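Local coordinates for beta-galactosidase (PDB 3OG2), which probably hydrolyses terminal non-reducing beta-D-galactose residues in beta-D-galactosides, as a family 35 glycoside hydrolase built around a TIM barrel, at residues A[84-95]-A[830-839]; A[921-929]-A[941-949]. One frame throughout, in Å; residues are numbered along the deposited sequence.

In the fold
Contact 1 sets a loop of the TIM-barrel domain against the connection that leads into helix 846-850, while contact 2 joins strands and a loop within the second all-beta domain. The first is partly buried and mixed in chemistry: a salt bridge lies at one end, water bridges link backbones, and a ring sits against carbonyl oxygens. The second is buried and mostly apolar, with rings, valines and one isoleucine interlocked and a single asparagine bond at its end. They meet directly at the hairpin turn of 921-929, where Arg837 NH2 probably donates to Asn924 O and Phe926 packs on both Ile94 and Arg837, so barrel loop, connection and hairpin form one continuous seam.

Contact 1: A[84-95]-A[830-839]; sequences GKPGRFRADGIF and EDYRDVFRGP
The TIM-barrel loop between helices 79-82 and 98-107 lies along segment 830-839 here, from a salt bridge at Lys85 and Asp831 to a buried ring at Phe95. Lys85 sends its NZ to Asp831 OD1 at 2.7 Å, meeting the syn lone pair. Next door, Glu830 CG lies 3.5 Å from Gly84 O, and the side chain crosses Pro86 at about a right angle, with OE1 against Pro86 CD; OE2 goes on to Arg134 and His709. The Tyr832 ring has Pro839 CA over the centre of one face. With CG set between the backbone N and the carbonyl carbon (chi1 58°), that ring reaches the barrel loop, where OH lies 3.6 Å from Arg90 CD and shares a water with Gly84 N. The Arg90 guanidinium is sandwiched: Val835 comes over one face, with CG1 3.4 Å from Arg90 NH1, and Arg88 NH2, offset toward the rim, lies over the opposite one.

Farther along, Phe95 CZ points its edge at Arg837 O, 3.5 Å away, while Phe836 O approaches Phe95 CE2 obliquely, also at 3.5 Å. Gly838 suits its place on two counts: its backbone angles call for glycine, and a CB would run into Phe95 CZ. Two waters tie the backbones together, one between Asp92 O and Val835 O, the other between Ile94 N and Phe836 O; the latter also sits over the Phe836 ring. Within 830-839, Arg837 NH1 makes a salt bridge to Asp834 OD2 at 2.8 Å. Helix 79-82 packs on Phe95 through Leu81 and Leu82, helix 144-163 receives Phe89, and Phe926 of strand 926-932 closes over Ile94, Phe836 and Arg837.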
loop_
_atom_site.group_PDB
_atom_site.type_symbol
_atom_site.label_atom_id
_atom_site.label_comp_id
_atom_site.label_asym_id
_atom_site.label_seq_id
_atom_site.Cartn_x
_atom_site.Cartn_y
_atom_site.Cartn_z
ATOM N N GLY A 84 12.196 18.230 5.318
ATOM C CA GLY A 84 11.763 19.244 4.349
ATOM C C GLY A 84 12.669 20.454 4.336
ATOM O O GLY A 84 12.831 21.088 3.293
ATOM N N LYS A 85 13.268 20.819 5.474
ATOM C CA LYS A 85 14.305 21.840 5.516
ATOM C C LYS A 85 15.670 21.188 5.653
ATOM O O LYS A 85 15.830 20.379 6.595
ATOM C CB LYS A 85 14.111 22.781 6.709
ATOM C CG LYS A 85 15.171 23.837 6.713
ATOM C CD LYS A 85 14.853 25.207 6.997
ATOM C CE LYS A 85 16.086 26.153 7.068
ATOM N NZ LYS A 85 15.848 27.105 8.193
ATOM N N PRO A 86 16.584 21.431 4.757
ATOM C CA PRO A 86 17.858 20.745 4.825
ATOM C C PRO A 86 18.513 20.989 6.180
ATOM O O PRO A 86 18.583 22.146 6.643
ATOM C CB PRO A 86 18.706 21.359 3.723
ATOM C CG PRO A 86 17.779 22.221 2.934
ATOM C CD PRO A 86 16.481 22.359 3.639
ATOM N N GLY A 87 18.979 19.927 6.833
ATOM C CA GLY A 87 19.626 20.040 8.116
ATOM C C GLY A 87 18.681 19.930 9.286
ATOM O O GLY A 87 19.145 19.930 10.445
ATOM N N ARG A 88 17.385 19.835 9.050
ATOM C CA ARG A 88 16.418 19.775 10.175
ATOM C C ARG A 88 15.559 18.548 10.052
ATOM O O ARG A 88 14.500 18.519 9.455
ATOM C CB ARG A 88 15.548 21.025 10.233
ATOM C CG ARG A 88 14.715 21.107 11.495
ATOM C CD ARG A 88 15.487 21.050 12.793
ATOM N NE ARG A 88 14.603 21.401 13.906
ATOM C CZ ARG A 88 13.949 20.615 14.745
ATOM N NH1 ARG A 88 14.079 19.293 14.606
ATOM N NH2 ARG A 88 13.186 21.139 15.703
ATOM N N PHE A 89 16.054 17.423 10.588
ATOM C CA PHE A 89 15.281 16.201 10.558
ATOM C C PHE A 89 14.181 16.347 11.595
ATOM O O PHE A 89 14.449 16.724 12.749
ATOM C CB PHE A 89 16.210 15.059 10.951
ATOM C CG PHE A 89 15.488 13.707 11.047
ATOM C CD1 PHE A 89 15.362 12.914 9.886
ATOM C CD2 PHE A 89 14.981 13.264 12.263
ATOM C CE1 PHE A 89 14.704 11.693 9.939
ATOM C CE2 PHE A 89 14.319 12.046 12.309
ATOM C CZ PHE A 89 14.209 11.269 11.157
ATOM N N ARG A 90 12.964 15.972 11.225
ATOM C CA ARG A 90 11.829 16.057 12.126
ATOM C C ARG A 90 10.941 14.835 11.896
ATOM O O ARG A 90 10.438 14.714 10.755
ATOM C CB ARG A 90 10.961 17.277 11.875
ATOM C CG ARG A 90 11.544 18.642 12.042
ATOM C CD ARG A 90 10.364 19.633 11.809
ATOM N NE ARG A 90 10.803 20.966 12.105
ATOM C CZ ARG A 90 10.601 21.529 13.301
ATOM N NH1 ARG A 90 9.979 20.914 14.312
ATOM N NH2 ARG A 90 11.052 22.775 13.447
ATOM N N ALA A 91 10.780 13.967 12.888
ATOM C CA ALA A 91 9.899 12.792 12.750
ATOM C C ALA A 91 9.037 12.726 14.013
ATOM O O ALA A 91 9.178 11.788 14.821
ATOM C CB ALA A 91 10.681 11.504 12.460
ATOM N N ASP A 92 8.188 13.755 14.148
ATOM C CA ASP A 92 7.360 13.883 15.316
ATOM C C ASP A 92 5.893 13.758 14.974
ATOM O O ASP A 92 5.560 13.911 13.804
ATOM C CB ASP A 92 7.595 15.278 15.951
ATOM C CG ASP A 92 9.075 15.438 16.307
ATOM O OD1 ASP A 92 9.686 14.492 16.886
ATOM O OD2 ASP A 92 9.629 16.524 16.013
ATOM N N GLY A 93 5.041 13.516 15.994
ATOM C CA GLY A 93 3.604 13.527 15.703
ATOM C C GLY A 93 3.237 12.484 14.673
ATOM O O GLY A 93 3.604 11.301 14.788
ATOM N N ILE A 94 2.495 12.887 13.647
ATOM C CA ILE A 94 2.045 11.908 12.637
ATOM C C ILE A 94 3.227 11.350 11.850
ATOM O O ILE A 94 3.023 10.369 11.117
ATOM C CB ILE A 94 0.980 12.494 11.707
ATOM C CG1 ILE A 94 1.570 13.609 10.812
ATOM C CG2 ILE A 94 -0.218 12.963 12.499
ATOM C CD1 ILE A 94 0.555 14.292 9.917
ATOM N N PHE A 95 4.413 11.962 11.949
ATOM C CA PHE A 95 5.599 11.477 11.228
ATOM C C PHE A 95 6.479 10.578 12.102
ATOM O O PHE A 95 7.449 10.037 11.596
ATOM C CB PHE A 95 6.425 12.646 10.720
ATOM C CG PHE A 95 5.570 13.460 9.743
ATOM C CD1 PHE A 95 5.264 12.971 8.485
ATOM C CD2 PHE A 95 5.061 14.711 10.090
ATOM C CE1 PHE A 95 4.502 13.674 7.576
ATOM C CE2 PHE A 95 4.257 15.430 9.190
ATOM C CZ PHE A 95 3.971 14.892 7.928
ATOM N N GLU A 830 11.081 26.147 2.481
ATOM C CA GLU A 830 11.626 25.132 3.373
ATOM C C GLU A 830 11.440 25.531 4.822
ATOM O O GLU A 830 11.497 24.612 5.667
ATOM C CB GLU A 830 13.125 24.887 3.078
ATOM C CG GLU A 830 13.218 24.210 1.694
ATOM C CD GLU A 830 14.551 24.319 1.022
ATOM O OE1 GLU A 830 15.549 24.850 1.570
ATOM O OE2 GLU A 830 14.633 23.855 -0.137
ATOM N N ASP A 831 11.225 26.804 5.114
ATOM C CA ASP A 831 10.761 27.211 6.472
ATOM C C ASP A 831 9.239 27.098 6.472
ATOM O O ASP A 831 8.517 28.097 6.666
ATOM C CB ASP A 831 11.257 28.611 6.779
ATOM C CG ASP A 831 12.764 28.625 6.843
ATOM O OD1 ASP A 831 13.360 27.840 7.592
ATOM O OD2 ASP A 831 13.382 29.414 6.118
ATOM N N TYR A 832 8.737 25.884 6.225
ATOM C CA TYR A 832 7.286 25.732 6.021
ATOM C C TYR A 832 6.524 25.995 7.298
ATOM O O TYR A 832 7.015 25.841 8.431
ATOM C CB TYR A 832 7.005 24.336 5.438
ATOM C CG TYR A 832 7.483 23.176 6.282
ATOM C CD1 TYR A 832 8.800 22.701 6.144
ATOM C CD2 TYR A 832 6.634 22.540 7.164
ATOM C CE1 TYR A 832 9.261 21.631 6.892
ATOM C CE2 TYR A 832 7.069 21.456 7.932
ATOM C CZ TYR A 832 8.389 21.017 7.791
ATOM O OH TYR A 832 8.809 19.931 8.548
ATOM N N ARG A 833 5.278 26.431 7.183
ATOM C CA ARG A 833 4.563 26.953 8.349
ATOM C C ARG A 833 3.863 25.902 9.168
ATOM O O ARG A 833 3.582 26.153 10.352
ATOM C CB ARG A 833 3.560 28.017 7.882
ATOM C CG ARG A 833 4.214 29.258 7.308
ATOM C CD ARG A 833 5.108 29.967 8.335
ATOM N NE ARG A 833 5.585 31.250 7.815
ATOM C CZ ARG A 833 5.140 32.429 8.185
ATOM N NH1 ARG A 833 4.187 32.525 9.105
ATOM N NH2 ARG A 833 5.671 33.519 7.616
ATOM N N ASP A 834 3.521 24.747 8.616
ATOM C CA ASP A 834 2.740 23.754 9.380
ATOM C C ASP A 834 3.618 22.597 9.781
ATOM O O ASP A 834 3.748 21.593 9.042
ATOM C CB ASP A 834 1.545 23.325 8.542
ATOM C CG ASP A 834 0.550 22.549 9.379
ATOM O OD1 ASP A 834 0.903 21.974 10.441
ATOM O OD2 ASP A 834 -0.629 22.507 8.956
ATOM N N VAL A 835 4.281 22.728 10.946
ATOM C CA VAL A 835 5.159 21.633 11.339
ATOM C C VAL A 835 4.360 20.387 11.622
ATOM O O VAL A 835 4.859 19.286 11.412
ATOM C CB VAL A 835 5.963 22.047 12.570
ATOM C CG1 VAL A 835 6.786 20.879 13.140
ATOM C CG2 VAL A 835 6.845 23.240 12.193
ATOM N N PHE A 836 3.121 20.504 12.086
ATOM C CA PHE A 836 2.348 19.307 12.402
ATOM C C PHE A 836 1.996 18.515 11.144
ATOM O O PHE A 836 2.046 17.287 11.197
ATOM C CB PHE A 836 1.072 19.756 13.118
ATOM C CG PHE A 836 0.334 18.577 13.744
ATOM C CD1 PHE A 836 -0.583 17.819 13.013
ATOM C CD2 PHE A 836 0.561 18.237 15.089
ATOM C CE1 PHE A 836 -1.269 16.761 13.550
ATOM C CE2 PHE A 836 -0.180 17.178 15.617
ATOM C CZ PHE A 836 -1.116 16.437 14.893
ATOM N N ARG A 837 1.578 19.188 10.086
ATOM C CA ARG A 837 1.100 18.473 8.881
ATOM C C ARG A 837 2.215 18.275 7.861
ATOM O O ARG A 837 1.971 17.547 6.881
ATOM C CB ARG A 837 -0.108 19.200 8.269
ATOM C CG ARG A 837 -1.268 19.305 9.285
ATOM C CD ARG A 837 -2.518 19.843 8.624
ATOM N NE ARG A 837 -3.652 20.019 9.559
ATOM C CZ ARG A 837 -3.710 20.959 10.491
ATOM N NH1 ARG A 837 -2.759 21.853 10.720
ATOM N NH2 ARG A 837 -4.786 21.033 11.264
ATOM N N GLY A 838 3.391 18.841 8.075
ATOM C CA GLY A 838 4.555 18.482 7.293
ATOM C C GLY A 838 4.802 19.395 6.113
ATOM O O GLY A 838 4.044 20.325 5.822
ATOM N N PRO A 839 5.921 19.120 5.438
ATOM C CA PRO A 839 6.470 20.066 4.476
ATOM C C PRO A 839 5.728 20.097 3.134
ATOM O O PRO A 839 6.021 21.014 2.364
ATOM C CB PRO A 839 7.921 19.559 4.239
ATOM C CG PRO A 839 7.871 18.084 4.609
ATOM C CD PRO A 839 6.844 17.969 5.717
HETATM O O HOH W 1 10.294 17.877 7.453
HETATM O O HOH W 2 11.430 21.817 9.841
HETATM O O HOH W 3 5.087 17.064 12.987
HETATM O O HOH W 4 2.499 15.836 13.459
#

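Contact 2: A[921-929]-A[941-949]; sequences LYVNGFQYG and FPVPEGILD
Strands 926-929 and 941-943 run roughly antiparallel, their axes 144° apart and 7.1 Å at closest approach, with Tyr928 beside Val943 and Gly929 beside Phe941. They belong to two different sheets of an all-beta domain, facing each other as in a beta-sandwich. The first segment is a hairpin closed by a type I' turn from Val923 to Phe926, and Tyr928 and Gly929 form a classic beta bulge opposite Leu921. One water bridges the two backbones, donating to both Tyr928 O and Pro942 O.

Tyr928 meets Val943, Pro944 and Ile947 of 941-949. Val943 CG1 stands over the centre of its ring in a CH-pi contact, 4.2 Å from the centroid, while Pro944 CD comes obliquely to within 3.6 Å of Tyr928 CE1 and Ile947 CG1 lies near CE2. With an alanine here, the ring against which Val943, Pro944 and Ile947 pack is gone, which would probably open a gap between the hairpin and the 944-948 loop. Ile947 CG1 is anti to the carbonyl carbon (chi1 -63°), and from there CD1 is carried over the Phe926 face, 3.7 Å from the centroid. Val923 meets two partners: CG2 faces Val943 CG2 tip to tip, and CG1 touches Leu948 CD2 at 3.6 Å. At the other end, Leu921 CD2 rests on Phe941 CB. Phe906 of strand 900-908 packs on Leu921, Val923 and Val943.

Asn924 is fixed by OD1 accepting from Trp955 N and ND2 donating to Asn954 OD1; ND2 also hydrogen-bonds Ile947 O across the contact at 2.9 Å, nearly straight (166°) and in the carbonyl plane.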
loop_
_atom_site.group_PDB
_atom_site.type_symbol
_atom_site.label_atom_id
_atom_site.label_comp_id
_atom_site.label_asym_id
_atom_site.label_seq_id
_atom_site.Cartn_x
_atom_site.Cartn_y
_atom_site.Cartn_z
ATOM N N LEU A 921 -9.244 19.223 -1.974
ATOM C CA LEU A 921 -10.102 18.874 -0.839
ATOM C C LEU A 921 -9.278 18.959 0.453
ATOM O O LEU A 921 -8.218 18.313 0.507
ATOM C CB LEU A 921 -10.665 17.455 -1.029
ATOM C CG LEU A 921 -11.448 16.915 0.159
ATOM C CD1 LEU A 921 -12.772 17.661 0.379
ATOM C CD2 LEU A 921 -11.729 15.425 -0.103
ATOM N N TYR A 922 -9.719 19.681 1.450
ATOM C CA TYR A 922 -9.080 19.741 2.744
ATOM C C TYR A 922 -10.049 19.259 3.801
ATOM O O TYR A 922 -11.243 19.565 3.749
ATOM C CB TYR A 922 -8.677 21.158 3.032
ATOM C CG TYR A 922 -7.408 21.602 2.356
ATOM C CD1 TYR A 922 -6.241 21.441 3.116
ATOM C CD2 TYR A 922 -7.265 22.196 1.117
ATOM C CE1 TYR A 922 -4.962 21.775 2.756
ATOM C CE2 TYR A 922 -5.926 22.542 0.728
ATOM C CZ TYR A 922 -4.829 22.333 1.504
ATOM O OH TYR A 922 -3.523 22.712 1.137
ATOM N N VAL A 923 -9.522 18.495 4.720
ATOM C CA VAL A 923 -10.299 18.055 5.894
ATOM C C VAL A 923 -9.482 18.356 7.143
ATOM O O VAL A 923 -8.405 17.775 7.313
ATOM C CB VAL A 923 -10.667 16.583 5.813
ATOM C CG1 VAL A 923 -11.403 16.202 7.112
ATOM C CG2 VAL A 923 -11.497 16.324 4.558
ATOM N N ASN A 924 -9.940 19.222 8.008
ATOM C CA ASN A 924 -9.263 19.630 9.215
ATOM C C ASN A 924 -7.811 19.975 8.948
ATOM O O ASN A 924 -6.890 19.674 9.706
ATOM C CB ASN A 924 -9.372 18.527 10.290
ATOM C CG ASN A 924 -10.827 18.377 10.716
ATOM O OD1 ASN A 924 -11.557 19.372 10.796
ATOM N ND2 ASN A 924 -11.284 17.169 10.983
ATOM N N GLY A 925 -7.647 20.684 7.832
ATOM C CA GLY A 925 -6.344 21.244 7.465
ATOM C C GLY A 925 -5.467 20.292 6.644
ATOM O O GLY A 925 -4.461 20.759 6.086
ATOM N N PHE A 926 -5.807 19.011 6.587
ATOM C CA PHE A 926 -5.065 18.049 5.770
ATOM C C PHE A 926 -5.580 18.027 4.344
ATOM O O PHE A 926 -6.795 17.878 4.138
ATOM C CB PHE A 926 -5.249 16.648 6.348
ATOM C CG PHE A 926 -4.498 16.445 7.679
ATOM C CD1 PHE A 926 -5.055 16.787 8.893
ATOM C CD2 PHE A 926 -3.203 15.892 7.610
ATOM C CE1 PHE A 926 -4.345 16.579 10.087
ATOM C CE2 PHE A 926 -2.516 15.667 8.791
ATOM C CZ PHE A 926 -3.066 16.017 10.003
ATOM N N GLN A 927 -4.669 18.157 3.392
ATOM C CA GLN A 927 -5.153 18.046 1.978
ATOM C C GLN A 927 -5.325 16.575 1.663
ATOM O O GLN A 927 -4.422 15.782 1.838
ATOM C CB GLN A 927 -4.175 18.747 1.054
ATOM C CG GLN A 927 -4.781 18.985 -0.342
ATOM C CD GLN A 927 -4.163 17.997 -1.303
ATOM O OE1 GLN A 927 -4.589 16.841 -1.385
ATOM N NE2 GLN A 927 -3.143 18.441 -2.040
ATOM N N TYR A 928 -6.545 16.205 1.289
ATOM C CA TYR A 928 -6.951 14.831 1.075
ATOM C C TYR A 928 -7.525 14.624 -0.311
ATOM O O TYR A 928 -8.311 13.689 -0.542
ATOM C CB TYR A 928 -7.913 14.338 2.212
ATOM C CG TYR A 928 -7.173 13.344 3.107
ATOM C CD1 TYR A 928 -7.138 12.016 2.801
ATOM C CD2 TYR A 928 -6.507 13.799 4.260
ATOM C CE1 TYR A 928 -6.446 11.126 3.651
ATOM C CE2 TYR A 928 -5.796 12.929 5.108
ATOM C CZ TYR A 928 -5.785 11.587 4.782
ATOM O OH TYR A 928 -5.082 10.736 5.605
ATOM N N GLY A 929 -7.148 15.488 -1.255
ATOM C CA GLY A 929 -7.616 15.167 -2.618
ATOM C C GLY A 929 -7.240 16.285 -3.605
ATOM O O GLY A 929 -7.389 17.500 -3.309
ATOM N N PHE A 941 -13.096 10.322 -2.714
ATOM C CA PHE A 941 -11.926 10.657 -1.893
ATOM C C PHE A 941 -12.138 10.191 -0.469
ATOM O O PHE A 941 -12.799 10.909 0.296
ATOM C CB PHE A 941 -11.663 12.197 -1.923
ATOM C CG PHE A 941 -11.252 12.597 -3.335
ATOM C CD1 PHE A 941 -12.166 12.902 -4.315
ATOM C CD2 PHE A 941 -9.873 12.646 -3.665
ATOM C CE1 PHE A 941 -11.761 13.287 -5.615
ATOM C CE2 PHE A 941 -9.464 13.059 -4.942
ATOM C CZ PHE A 941 -10.393 13.355 -5.910
ATOM N N PRO A 942 -11.655 9.010 -0.104
ATOM C CA PRO A 942 -11.853 8.534 1.289
ATOM C C PRO A 942 -10.976 9.354 2.214
ATOM O O PRO A 942 -9.854 9.793 1.837
ATOM C CB PRO A 942 -11.323 7.099 1.259
ATOM C CG PRO A 942 -10.375 7.074 0.110
ATOM C CD PRO A 942 -10.930 8.027 -0.917
ATOM N N VAL A 943 -11.442 9.579 3.426
ATOM C CA VAL A 943 -10.704 10.300 4.468
ATOM C C VAL A 943 -10.848 9.494 5.729
ATOM O O VAL A 943 -11.988 9.232 6.082
ATOM C CB VAL A 943 -11.184 11.748 4.634
ATOM C CG1 VAL A 943 -10.335 12.426 5.698
ATOM C CG2 VAL A 943 -11.105 12.462 3.274
ATOM N N PRO A 944 -9.776 9.083 6.392
ATOM C CA PRO A 944 -9.959 8.192 7.541
ATOM C C PRO A 944 -10.495 8.869 8.793
ATOM O O PRO A 944 -10.205 10.010 9.088
ATOM C CB PRO A 944 -8.533 7.729 7.849
ATOM C CG PRO A 944 -7.666 8.828 7.319
ATOM C CD PRO A 944 -8.366 9.406 6.115
ATOM N N GLU A 945 -11.292 8.075 9.562
ATOM C CA GLU A 945 -11.534 8.420 10.945
ATOM C C GLU A 945 -10.211 8.705 11.632
ATOM O O GLU A 945 -9.243 7.989 11.372
ATOM C CB GLU A 945 -12.256 7.234 11.629
ATOM C CG GLU A 945 -12.724 7.565 13.042
ATOM C CD GLU A 945 -13.422 6.384 13.668
ATOM O OE1 GLU A 945 -13.947 5.509 12.926
ATOM O OE2 GLU A 945 -13.471 6.321 14.915
ATOM N N GLY A 946 -10.140 9.750 12.456
ATOM C CA GLY A 946 -8.832 10.147 13.007
ATOM C C GLY A 946 -8.501 11.479 12.406
ATOM O O GLY A 946 -8.266 12.481 13.102
ATOM N N ILE A 947 -8.492 11.576 11.085
ATOM C CA ILE A 947 -8.439 12.851 10.386
ATOM C C ILE A 947 -9.845 13.508 10.502
ATOM O O ILE A 947 -9.900 14.669 10.898
ATOM C CB ILE A 947 -7.986 12.714 8.932
ATOM C CG1 ILE A 947 -6.556 12.159 8.820
ATOM C CG2 ILE A 947 -8.083 14.075 8.239
ATOM C CD1 ILE A 947 -5.478 13.005 9.502
ATOM N N LEU A 948 -10.874 12.729 10.208
ATOM C CA LEU A 948 -12.218 13.185 10.590
ATOM C C LEU A 948 -12.529 12.883 12.047
ATOM O O LEU A 948 -12.147 11.808 12.555
ATOM C CB LEU A 948 -13.233 12.426 9.742
ATOM C CG LEU A 948 -13.429 12.937 8.322
ATOM C CD1 LEU A 948 -14.145 11.911 7.462
ATOM C CD2 LEU A 948 -14.230 14.260 8.310
ATOM N N ASP A 949 -13.253 13.748 12.736
ATOM C CA ASP A 949 -13.751 13.584 14.074
ATOM C C ASP A 949 -15.200 13.136 13.949
ATOM O O ASP A 949 -16.072 13.901 13.500
ATOM C CB ASP A 949 -13.598 14.911 14.844
ATOM C CG ASP A 949 -14.039 14.791 16.290
ATOM O OD1 ASP A 949 -14.695 13.792 16.660
ATOM O OD2 ASP A 949 -13.787 15.735 17.100
HETATM O O HOH W 5 -8.833 10.946 -0.467
#